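Local coordinates for GDP-mannose-dependent alpha-(1-6)-phosphatidylinositol monomannoside mannosyltransferase (PDB 3OKP), which is a mannosyltransferase of the GT-B glycosyltransferase fold, with two Rossmann-like domains that face each other across a cleft, at residues P209-D214 against F276-R281; A308-G313 against G323-G328; S215-M220 against R246-V251. All blocks are in the same frame, centred on the assembly; numbering follows the deposited sequence.

Overall arrangement
All three contacts belong to the C-terminal half of the GT-B fold, on the same side of the chain's centre. Interaction 1 is the one in the ligand pocket: its Arg210 and Lys211 reach the diphosphate of guanosine-5'-diphosphate-alpha-D-mannose. Interaction 2 lies about 9 Å away between centres, on the next two strands of the same parallel sheet, 306-308 and 323-325, with the side chain of Ala308 about 11 Å from the ligand; Ser311 packs on Ala280 and Arg281. Interaction 3 uses helix 213-226 farther along, its centre about 12 Å from that of interaction 1, where Leu216 touches Ala277 and Pro279. The centres of interactions 2 and 3 are about 19 Å apart, and the two meet through Gly328 and Ser215.

Interaction 1: P209-D214 against F276-R281; sequences PRKGQD and FAMPAR. With GDD (guanosine-5'-diphosphate-alpha-D-mannose), chain B.
Asp214 and Arg281 form a two-pronged, end-on salt bridge. NH1 of Arg281 bonds OD1 of Asp214 at 2.9 Å, NH2 bonds OD2 at the same length, and both nitrogens come from the syn side of the carboxylate. The planes are nearly coplanar, 23° apart, and both bonds are nearly straight. Pro209 O lies over one face of the guanidinium, and Tyr240 gives Asp214 OD2 a second partner, so rotation of the carboxylate is probably restricted.

Between the backbones, Arg281 N donates to Arg210 O at 2.9 Å, in the carbonyl plane, and the same oxygen receives a CA-H...O contact from Ala280. Water 1 bridges side chain to backbone, accepting from Arg210 NH1 at 3.0 Å and donating to Arg281 O.

Side chains also pack closely on backbone: SD of Met278 lies 3.2 Å from Lys211 O, and the Pro279 ring rests against Gly212 O. SD additionally meets Lys211 CD at 3.8 Å.

In the ligand pocket of this GT-B C-terminal domain, the loop after strand 200-204 brings basic side chains to the diphosphate. Bent at chi2 (-74°) and then extended, Lys211 donates a hydrogen bond from NZ to O3B of guanosine-5'-diphosphate-alpha-D-mannose (2.8 Å) and a weak one to O3A. Arg210 NH2 approaches the same O3B obliquely; Glu290 forms salt bridges with both basic side chains, probably fixing their positions.

Gly212 is the N-cap of helix 213-226; the loop entering this helix thus packs on Met278 and the residues following it, with helix 294-301 touching Met278 and Ala280.

Interaction 2: A308-G313 against G323-G328; sequences AGTSGG and GLVVEG
Thr310 reaches Glu327 beside a parallel strand pair, and the two side chains cross at about a right angle. From CB, itself 3.7 Å from OE1 of Glu327, the threonine forks. Its hydroxyl branch, held between the backbone N and the carbonyl carbon (chi1 54°), puts OG1 within 2.7 Å of Glu327 OE1, to which it donates; the bond arrives from above the carboxylate, 45° out of its plane. The methyl CG2 also stays close to OE1 of Glu327, and packs 3.8 Å from Val326 O and 3.9 Å from CG1 of Val325.

Glu327 can answer because its chain folds at chi2 (60°), bringing back toward Thr310 a side chain that starts in the other direction. Its second oxygen, OE2, lies 2.9 Å from water 2, which probably donates to it. This water also receives Gly328 N and, weakly, Thr310 N, and so probably links the carboxylate to the backbone of both segments.

Next to this polar cluster the backbones pair as neighbouring parallel strands, with Ala308 opposite Val325. Ala308 N donates to Leu324 O at 2.7 Å and Ala308 O accepts from Val326 N at 3.0 Å, so both polar atoms of one alanine are used. Gly309 O has no polar partner in the model; CG1 of Val325 abuts it at 3.6 Å.

Strand 323-325 is the outermost of the six-stranded parallel sheet, next to strand 306-308. Leu324 and Val326 pack against helix 331-342, while Val325 contacts Pro315 and Val318 of the connecting loop.

Interaction 3: S215-M220 against R246-V251; sequences SLIKAM and RLATDV
The peptide group joining Leu247 to Ala248 is the flat surface on which Ile217 rests. The methyl CG2 of Ile217 lies over one face of this peptide, 3.5 Å from Leu247 O and 3.6 Å from Leu247 C, above the plane and not at its carbonyl edge. CG2 points there because it stands anti to the backbone N of Ile217, whereas CG1 lies beside that nitrogen and sends CD1 to within 4.2 Å of Ala248 CB.

The same methyl, Ile217 CG2, also touches Leu247 CB at 3.9 Å and Ala248 CB at 4.1 Å, with Val251 CG2 a little farther off. Separate contacts are made by Met220, whose CB meets Val251 CG1 at 4.4 Å, and, at the more exposed margin, by the aliphatic part of Lys218, which passes Leu247.

Ile217 thus fits against the point where helix 241-247 ends, Ala248 being the first residue to leave helical geometry. The contact joins two successive helices of the Rossmann-like domain, 213-226 and 241-247, which follow strands 200-204 and 231-235 of the parallel sheet. Ile217 and Met220 also pack on Ile234 and Leu232 of strand 231-235, and Val251 reaches Pro221 and Ile224 farther along helix 213-226.

Interaction 1: P209-D214 against F276-R281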
loop_
_atom_site.group_PDB
_atom_site.type_symbol
_atom_site.label_atom_id
_atom_site.label_comp_id
_atom_site.label_asym_id
_atom_site.label_seq_id
_atom_site.Cartn_x
_atom_site.Cartn_y
_atom_site.Cartn_z
ATOM N N PRO A 209 -0.865 -17.263 2.937
ATOM C CA PRO A 209 -1.957 -17.622 3.854
ATOM C C PRO A 209 -2.768 -16.449 4.417
ATOM O O PRO A 209 -3.999 -16.517 4.438
ATOM C CB PRO A 209 -1.235 -18.360 4.985
ATOM C CG PRO A 209 -0.048 -18.952 4.340
ATOM C CD PRO A 209 0.381 -17.983 3.270
ATOM N N ARG A 210 -2.093 -15.382 4.846
ATOM C CA ARG A 210 -2.764 -14.299 5.575
ATOM C C ARG A 210 -3.782 -13.493 4.760
ATOM O O ARG A 210 -4.631 -12.814 5.336
ATOM C CB ARG A 210 -1.748 -13.375 6.261
ATOM C CG ARG A 210 -0.997 -12.420 5.338
ATOM C CD ARG A 210 -0.203 -11.406 6.155
ATOM N NE ARG A 210 0.501 -10.434 5.316
ATOM C CZ ARG A 210 -0.042 -9.305 4.877
ATOM N NH1 ARG A 210 -1.291 -9.009 5.198
ATOM N NH2 ARG A 210 0.657 -8.480 4.110
ATOM N N LYS A 211 -3.708 -13.581 3.432
ATOM C CA LYS A 211 -4.609 -12.824 2.554
ATOM C C LYS A 211 -6.024 -13.414 2.499
ATOM O O LYS A 211 -6.965 -12.759 2.043
ATOM C CB LYS A 211 -4.016 -12.694 1.145
ATOM C CG LYS A 211 -2.661 -11.987 1.088
ATOM C CD LYS A 211 -2.782 -10.481 1.288
ATOM C CE LYS A 211 -1.426 -9.797 1.153
ATOM N NZ LYS A 211 -1.538 -8.314 1.281
ATOM N N GLY A 212 -6.170 -14.651 2.964
ATOM C CA GLY A 212 -7.487 -15.259 3.108
ATOM C C GLY A 212 -8.139 -15.750 1.831
ATOM O O GLY A 212 -9.372 -15.844 1.763
ATOM N N GLN A 213 -7.329 -16.060 0.815
ATOM C CA GLN A 213 -7.835 -16.773 -0.361
ATOM C C GLN A 213 -8.351 -18.141 0.078
ATOM O O GLN A 213 -9.339 -18.636 -0.463
ATOM C CB GLN A 213 -6.760 -16.962 -1.436
ATOM C CG GLN A 213 -6.283 -15.685 -2.120
ATOM C CD GLN A 213 -5.020 -15.115 -1.501
ATOM O OE1 GLN A 213 -4.522 -15.616 -0.490
ATOM N NE2 GLN A 213 -4.489 -14.061 -2.113
ATOM N N ASP A 214 -7.677 -18.739 1.063
ATOM C CA ASP A 214 -8.118 -20.011 1.637
ATOM C C ASP A 214 -9.482 -19.886 2.315
ATOM O O ASP A 214 -10.332 -20.765 2.164
ATOM C CB ASP A 214 -7.059 -20.625 2.578
ATOM C CG ASP A 214 -6.528 -19.650 3.631
ATOM O OD1 ASP A 214 -7.089 -18.551 3.829
ATOM O OD2 ASP A 214 -5.523 -20.006 4.286
ATOM N N PHE A 276 -15.313 -7.223 -4.573
ATOM C CA PHE A 276 -13.915 -7.483 -4.237
ATOM C C PHE A 276 -13.852 -7.996 -2.804
ATOM O O PHE A 276 -14.391 -7.371 -1.888
ATOM C CB PHE A 276 -13.034 -6.235 -4.390
ATOM C CG PHE A 276 -11.594 -6.458 -3.977
ATOM C CD1 PHE A 276 -11.189 -6.254 -2.654
ATOM C CD2 PHE A 276 -10.650 -6.892 -4.905
ATOM C CE1 PHE A 276 -9.866 -6.479 -2.267
ATOM C CE2 PHE A 276 -9.326 -7.112 -4.530
ATOM C CZ PHE A 276 -8.934 -6.908 -3.207
ATOM N N ALA A 277 -13.191 -9.133 -2.617
ATOM C CA ALA A 277 -13.065 -9.734 -1.295
ATOM C C ALA A 277 -11.628 -10.158 -1.019
ATOM O O ALA A 277 -10.983 -10.797 -1.856
ATOM C CB ALA A 277 -14.016 -10.921 -1.155
ATOM N N MET A 278 -11.132 -9.778 0.154
ATOM C CA MET A 278 -9.829 -10.225 0.639
ATOM C C MET A 278 -9.889 -10.198 2.164
ATOM O O MET A 278 -9.592 -9.173 2.780
ATOM C CB MET A 278 -8.694 -9.342 0.095
ATOM C CG MET A 278 -7.303 -9.967 0.203
ATOM S SD MET A 278 -6.449 -9.617 1.758
ATOM C CE MET A 278 -5.751 -8.004 1.411
ATOM N N PRO A 279 -10.306 -11.324 2.776
ATOM C CA PRO A 279 -10.512 -11.386 4.220
ATOM C C PRO A 279 -9.204 -11.628 4.978
ATOM O O PRO A 279 -9.002 -12.700 5.557
ATOM C CB PRO A 279 -11.491 -12.553 4.384
ATOM C CG PRO A 279 -11.203 -13.456 3.224
ATOM C CD PRO A 279 -10.606 -12.613 2.118
ATOM N N ALA A 280 -8.333 -10.620 4.962
ATOM C CA ALA A 280 -7.022 -10.682 5.610
ATOM C C ALA A 280 -7.116 -11.042 7.092
ATOM O O ALA A 280 -7.958 -10.507 7.819
ATOM C CB ALA A 280 -6.280 -9.354 5.431
ATOM N N ARG A 281 -6.258 -11.964 7.522
ATOM C CA ARG A 281 -6.151 -12.333 8.932
ATOM C C ARG A 281 -4.725 -12.118 9.434
ATOM O O ARG A 281 -3.761 -12.260 8.675
ATOM C CB ARG A 281 -6.594 -13.785 9.167
ATOM C CG ARG A 281 -5.677 -14.844 8.563
ATOM C CD ARG A 281 -6.082 -16.244 9.001
ATOM N NE ARG A 281 -5.242 -17.271 8.388
ATOM C CZ ARG A 281 -5.440 -17.793 7.179
ATOM N NH1 ARG A 281 -6.459 -17.389 6.432
ATOM N NH2 ARG A 281 -4.614 -18.723 6.716
HETATM N N2 GDD B . 0.024 -6.188 -11.832
HETATM C C2 GDD B . -0.445 -6.935 -10.803
HETATM N N1 GDD B . -0.854 -8.207 -11.027
HETATM N N3 GDD B . -0.502 -6.404 -9.560
HETATM C C4 GDD B . -0.972 -7.140 -8.518
HETATM C C5 GDD B . -1.393 -8.444 -8.729
HETATM C C6 GDD B . -1.328 -8.972 -10.013
HETATM O O6 GDD B . -1.698 -10.144 -10.235
HETATM N N7 GDD B . -1.801 -8.933 -7.540
HETATM C C8 GDD B . -1.635 -7.958 -6.617
HETATM N N9 GDD B . -1.129 -6.869 -7.218
HETATM C "C1'" GDD B . -0.797 -5.566 -6.586
HETATM C "C2'" GDD B . -2.063 -4.824 -6.189
HETATM O "O2'" GDD B . -2.608 -4.081 -7.282
HETATM C "C3'" GDD B . -1.590 -3.936 -5.056
HETATM O "O3'" GDD B . -1.173 -2.663 -5.564
HETATM C "C4'" GDD B . -0.395 -4.669 -4.454
HETATM O "O4'" GDD B . -0.037 -5.703 -5.381
HETATM C "C5'" GDD B . -0.731 -5.285 -3.097
HETATM O "O5'" GDD B . -0.370 -4.404 -2.031
HETATM P PA GDD B . -0.999 -4.469 -0.725
HETATM O O1A GDD B . -0.669 -3.461 -0.062
HETATM O O2A GDD B . -2.250 -4.473 -0.843
HETATM O O3A GDD B . -0.603 -5.669 -0.011
HETATM P PB GDD B . 0.771 -6.086 0.213
HETATM O O2B GDD B . 1.517 -5.103 0.414
HETATM O O3B GDD B . 0.809 -6.839 1.210
HETATM O O1B GDD B . 1.248 -6.830 -0.927
HETATM O O HOH W 1 -3.197 -10.323 7.086
#

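Interaction 2: A308-G313 against G323-G328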
loop_
_atom_site.group_PDB
_atom_site.type_symbol
_atom_site.label_atom_id
_atom_site.label_comp_id
_atom_site.label_asym_id
_atom_site.label_seq_id
_atom_site.Cartn_x
_atom_site.Cartn_y
_atom_site.Cartn_z
ATOM N N ALA A 308 -13.482 -6.694 3.427
ATOM C CA ALA A 308 -12.134 -6.640 3.984
ATOM C C ALA A 308 -12.034 -7.526 5.221
ATOM O O ALA A 308 -13.052 -7.913 5.805
ATOM C CB ALA A 308 -11.759 -5.199 4.318
ATOM N N GLY A 309 -10.803 -7.853 5.605
ATOM C CA GLY A 309 -10.550 -8.658 6.797
ATOM C C GLY A 309 -10.309 -7.819 8.037
ATOM O O GLY A 309 -10.298 -6.585 7.980
ATOM N N THR A 310 -10.119 -8.501 9.161
ATOM C CA THR A 310 -9.940 -7.847 10.457
ATOM C C THR A 310 -8.479 -7.504 10.753
ATOM O O THR A 310 -8.193 -6.819 11.736
ATOM C CB THR A 310 -10.471 -8.728 11.606
ATOM O OG1 THR A 310 -9.857 -10.022 11.533
ATOM C CG2 THR A 310 -11.991 -8.875 11.526
ATOM N N SER A 311 -7.565 -7.978 9.908
ATOM C CA SER A 311 -6.125 -7.839 10.146
ATOM C C SER A 311 -5.608 -6.407 10.081
ATOM O O SER A 311 -5.848 -5.696 9.104
ATOM C CB SER A 311 -5.332 -8.692 9.158
ATOM O OG SER A 311 -3.947 -8.667 9.469
ATOM N N GLY A 312 -4.890 -6.006 11.128
ATOM C CA GLY A 312 -4.159 -4.738 11.155
ATOM C C GLY A 312 -4.937 -3.502 10.757
ATOM O O GLY A 312 -5.945 -3.163 11.380
ATOM N N GLY A 313 -4.457 -2.825 9.716
ATOM C CA GLY A 313 -5.080 -1.593 9.233
ATOM C C GLY A 313 -6.140 -1.782 8.160
ATOM O O GLY A 313 -6.692 -0.803 7.663
ATOM N N GLY A 323 -17.935 -0.778 2.270
ATOM C CA GLY A 323 -17.432 -2.130 2.451
ATOM C C GLY A 323 -17.839 -2.777 3.757
ATOM O O GLY A 323 -18.429 -2.135 4.628
ATOM N N LEU A 324 -17.520 -4.061 3.879
ATOM C CA LEU A 324 -17.807 -4.829 5.080
ATOM C C LEU A 324 -16.522 -5.441 5.618
ATOM O O LEU A 324 -15.636 -5.823 4.850
ATOM C CB LEU A 324 -18.839 -5.923 4.781
ATOM C CG LEU A 324 -20.247 -5.456 4.383
ATOM C CD1 LEU A 324 -20.922 -6.451 3.443
ATOM C CD2 LEU A 324 -21.114 -5.186 5.610
ATOM N N VAL A 325 -16.420 -5.514 6.942
ATOM C CA VAL A 325 -15.278 -6.138 7.603
ATOM C C VAL A 325 -15.744 -7.457 8.220
ATOM O O VAL A 325 -16.741 -7.492 8.944
ATOM C CB VAL A 325 -14.653 -5.205 8.680
ATOM C CG1 VAL A 325 -13.541 -5.912 9.455
ATOM C CG2 VAL A 325 -14.119 -3.927 8.037
ATOM N N VAL A 326 -15.030 -8.538 7.912
ATOM C CA VAL A 326 -15.384 -9.862 8.419
ATOM C C VAL A 326 -14.140 -10.666 8.809
ATOM O O VAL A 326 -13.063 -10.471 8.241
ATOM C CB VAL A 326 -16.269 -10.645 7.398
ATOM C CG1 VAL A 326 -15.440 -11.182 6.230
ATOM C CG2 VAL A 326 -17.035 -11.771 8.085
ATOM N N GLU A 327 -14.293 -11.550 9.792
ATOM C CA GLU A 327 -13.255 -12.520 10.116
ATOM C C GLU A 327 -13.303 -13.650 9.092
ATOM O O GLU A 327 -14.312 -14.348 8.976
ATOM C CB GLU A 327 -13.426 -13.063 11.542
ATOM C CG GLU A 327 -12.259 -13.924 12.030
ATOM C CD GLU A 327 -10.938 -13.170 12.055
ATOM O OE1 GLU A 327 -10.838 -12.166 12.791
ATOM O OE2 GLU A 327 -9.998 -13.583 11.340
ATOM N N GLY A 328 -12.208 -13.812 8.350
ATOM C CA GLY A 328 -12.122 -14.787 7.260
ATOM C C GLY A 328 -12.500 -16.210 7.632
ATOM O O GLY A 328 -13.193 -16.892 6.873
HETATM O O HOH W 2 -9.978 -11.940 8.930
#

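Interaction 3: S215-M220 against R246-V251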
loop_
_atom_site.group_PDB
_atom_site.type_symbol
_atom_site.label_atom_id
_atom_site.label_comp_id
_atom_site.label_asym_id
_atom_site.label_seq_id
_atom_site.Cartn_x
_atom_site.Cartn_y
_atom_site.Cartn_z
ATOM N N SER A 215 -9.691 -18.781 3.032
ATOM C CA SER A 215 -10.978 -18.486 3.672
ATOM C C SER A 215 -12.085 -18.336 2.627
ATOM O O SER A 215 -13.194 -18.848 2.808
ATOM C CB SER A 215 -10.882 -17.215 4.519
ATOM O OG SER A 215 -9.864 -17.318 5.498
ATOM N N LEU A 216 -11.767 -17.635 1.537
ATOM C CA LEU A 216 -12.674 -17.454 0.400
ATOM C C LEU A 216 -13.066 -18.782 -0.249
ATOM O O LEU A 216 -14.250 -19.026 -0.516
ATOM C CB LEU A 216 -12.036 -16.518 -0.640
ATOM C CG LEU A 216 -12.562 -15.095 -0.903
ATOM C CD1 LEU A 216 -13.477 -14.531 0.188
ATOM C CD2 LEU A 216 -11.417 -14.127 -1.218
ATOM N N ILE A 217 -12.069 -19.633 -0.496
ATOM C CA ILE A 217 -12.289 -20.952 -1.093
ATOM C C ILE A 217 -13.195 -21.821 -0.210
ATOM O O ILE A 217 -14.086 -22.512 -0.713
ATOM C CB ILE A 217 -10.943 -21.667 -1.407
ATOM C CG1 ILE A 217 -10.267 -21.011 -2.623
ATOM C CG2 ILE A 217 -11.148 -23.158 -1.643
ATOM C CD1 ILE A 217 -8.777 -21.318 -2.758
ATOM N N LYS A 218 -12.975 -21.762 1.102
ATOM C CA LYS A 218 -13.767 -22.536 2.059
ATOM C C LYS A 218 -15.210 -22.038 2.168
ATOM O O LYS A 218 -16.108 -22.796 2.539
ATOM C CB LYS A 218 -13.088 -22.561 3.432
ATOM C CG LYS A 218 -11.835 -23.435 3.476
ATOM C CD LYS A 218 -11.156 -23.398 4.834
ATOM C CE LYS A 218 -9.817 -24.120 4.800
ATOM N NZ LYS A 218 -9.225 -24.249 6.167
ATOM N N ALA A 219 -15.424 -20.767 1.838
ATOM C CA ALA A 219 -16.762 -20.176 1.834
ATOM C C ALA A 219 -17.534 -20.459 0.539
ATOM O O ALA A 219 -18.763 -20.325 0.505
ATOM C CB ALA A 219 -16.682 -18.673 2.094
ATOM N N MET A 220 -16.820 -20.860 -0.515
ATOM C CA MET A 220 -17.443 -21.051 -1.833
ATOM C C MET A 220 -18.589 -22.085 -1.934
ATOM O O MET A 220 -19.587 -21.802 -2.591
ATOM C CB MET A 220 -16.404 -21.254 -2.946
ATOM C CG MET A 220 -15.707 -19.963 -3.399
ATOM S SD MET A 220 -16.800 -18.611 -3.920
ATOM C CE MET A 220 -17.340 -19.196 -5.524
ATOM N N ARG A 246 -5.297 -27.131 -4.081
ATOM C CA ARG A 246 -5.759 -28.340 -3.393
ATOM C C ARG A 246 -7.058 -28.079 -2.625
ATOM O O ARG A 246 -7.981 -28.895 -2.651
ATOM C CB ARG A 246 -4.680 -28.879 -2.449
ATOM C CG ARG A 246 -4.850 -30.357 -2.100
ATOM C CD ARG A 246 -3.991 -30.782 -0.911
ATOM N NE ARG A 246 -4.513 -30.264 0.354
ATOM C CZ ARG A 246 -3.914 -29.341 1.102
ATOM N NH1 ARG A 246 -2.747 -28.825 0.734
ATOM N NH2 ARG A 246 -4.482 -28.940 2.233
ATOM N N LEU A 247 -7.119 -26.935 -1.949
ATOM C CA LEU A 247 -8.325 -26.503 -1.242
ATOM C C LEU A 247 -9.519 -26.337 -2.183
ATOM O O LEU A 247 -10.654 -26.620 -1.807
ATOM C CB LEU A 247 -8.055 -25.195 -0.489
ATOM C CG LEU A 247 -7.848 -25.171 1.036
ATOM C CD1 LEU A 247 -7.440 -26.513 1.655
ATOM C CD2 LEU A 247 -6.863 -24.071 1.418
ATOM N N ALA A 248 -9.245 -25.899 -3.409
ATOM C CA ALA A 248 -10.288 -25.603 -4.387
ATOM C C ALA A 248 -10.721 -26.800 -5.243
ATOM O O ALA A 248 -11.530 -26.641 -6.157
ATOM C CB ALA A 248 -9.854 -24.440 -5.276
ATOM N N THR A 249 -10.200 -27.989 -4.931
ATOM C CA THR A 249 -10.410 -29.194 -5.753
ATOM C C THR A 249 -11.883 -29.533 -6.006
ATOM O O THR A 249 -12.252 -29.886 -7.127
ATOM C CB THR A 249 -9.680 -30.436 -5.170
ATOM O OG1 THR A 249 -8.325 -30.098 -4.858
ATOM C CG2 THR A 249 -9.674 -31.587 -6.175
ATOM N N ASP A 250 -12.716 -29.414 -4.975
ATOM C CA ASP A 250 -14.137 -29.759 -5.094
ATOM C C ASP A 250 -15.016 -28.600 -5.573
ATOM O O ASP A 250 -16.219 -28.774 -5.782
ATOM C CB ASP A 250 -14.661 -30.340 -3.775
ATOM C CG ASP A 250 -13.990 -31.656 -3.408
ATOM O OD1 ASP A 250 -13.677 -32.449 -4.325
ATOM O OD2 ASP A 250 -13.777 -31.899 -2.201
ATOM N N VAL A 251 -14.413 -27.426 -5.748
ATOM C CA VAL A 251 -15.117 -26.249 -6.274
ATOM C C VAL A 251 -14.438 -25.715 -7.546
ATOM O O VAL A 251 -14.543 -24.532 -7.875
ATOM C CB VAL A 251 -15.256 -25.125 -5.204
ATOM C CG1 VAL A 251 -16.217 -25.547 -4.099
ATOM C CG2 VAL A 251 -13.893 -24.738 -4.615
#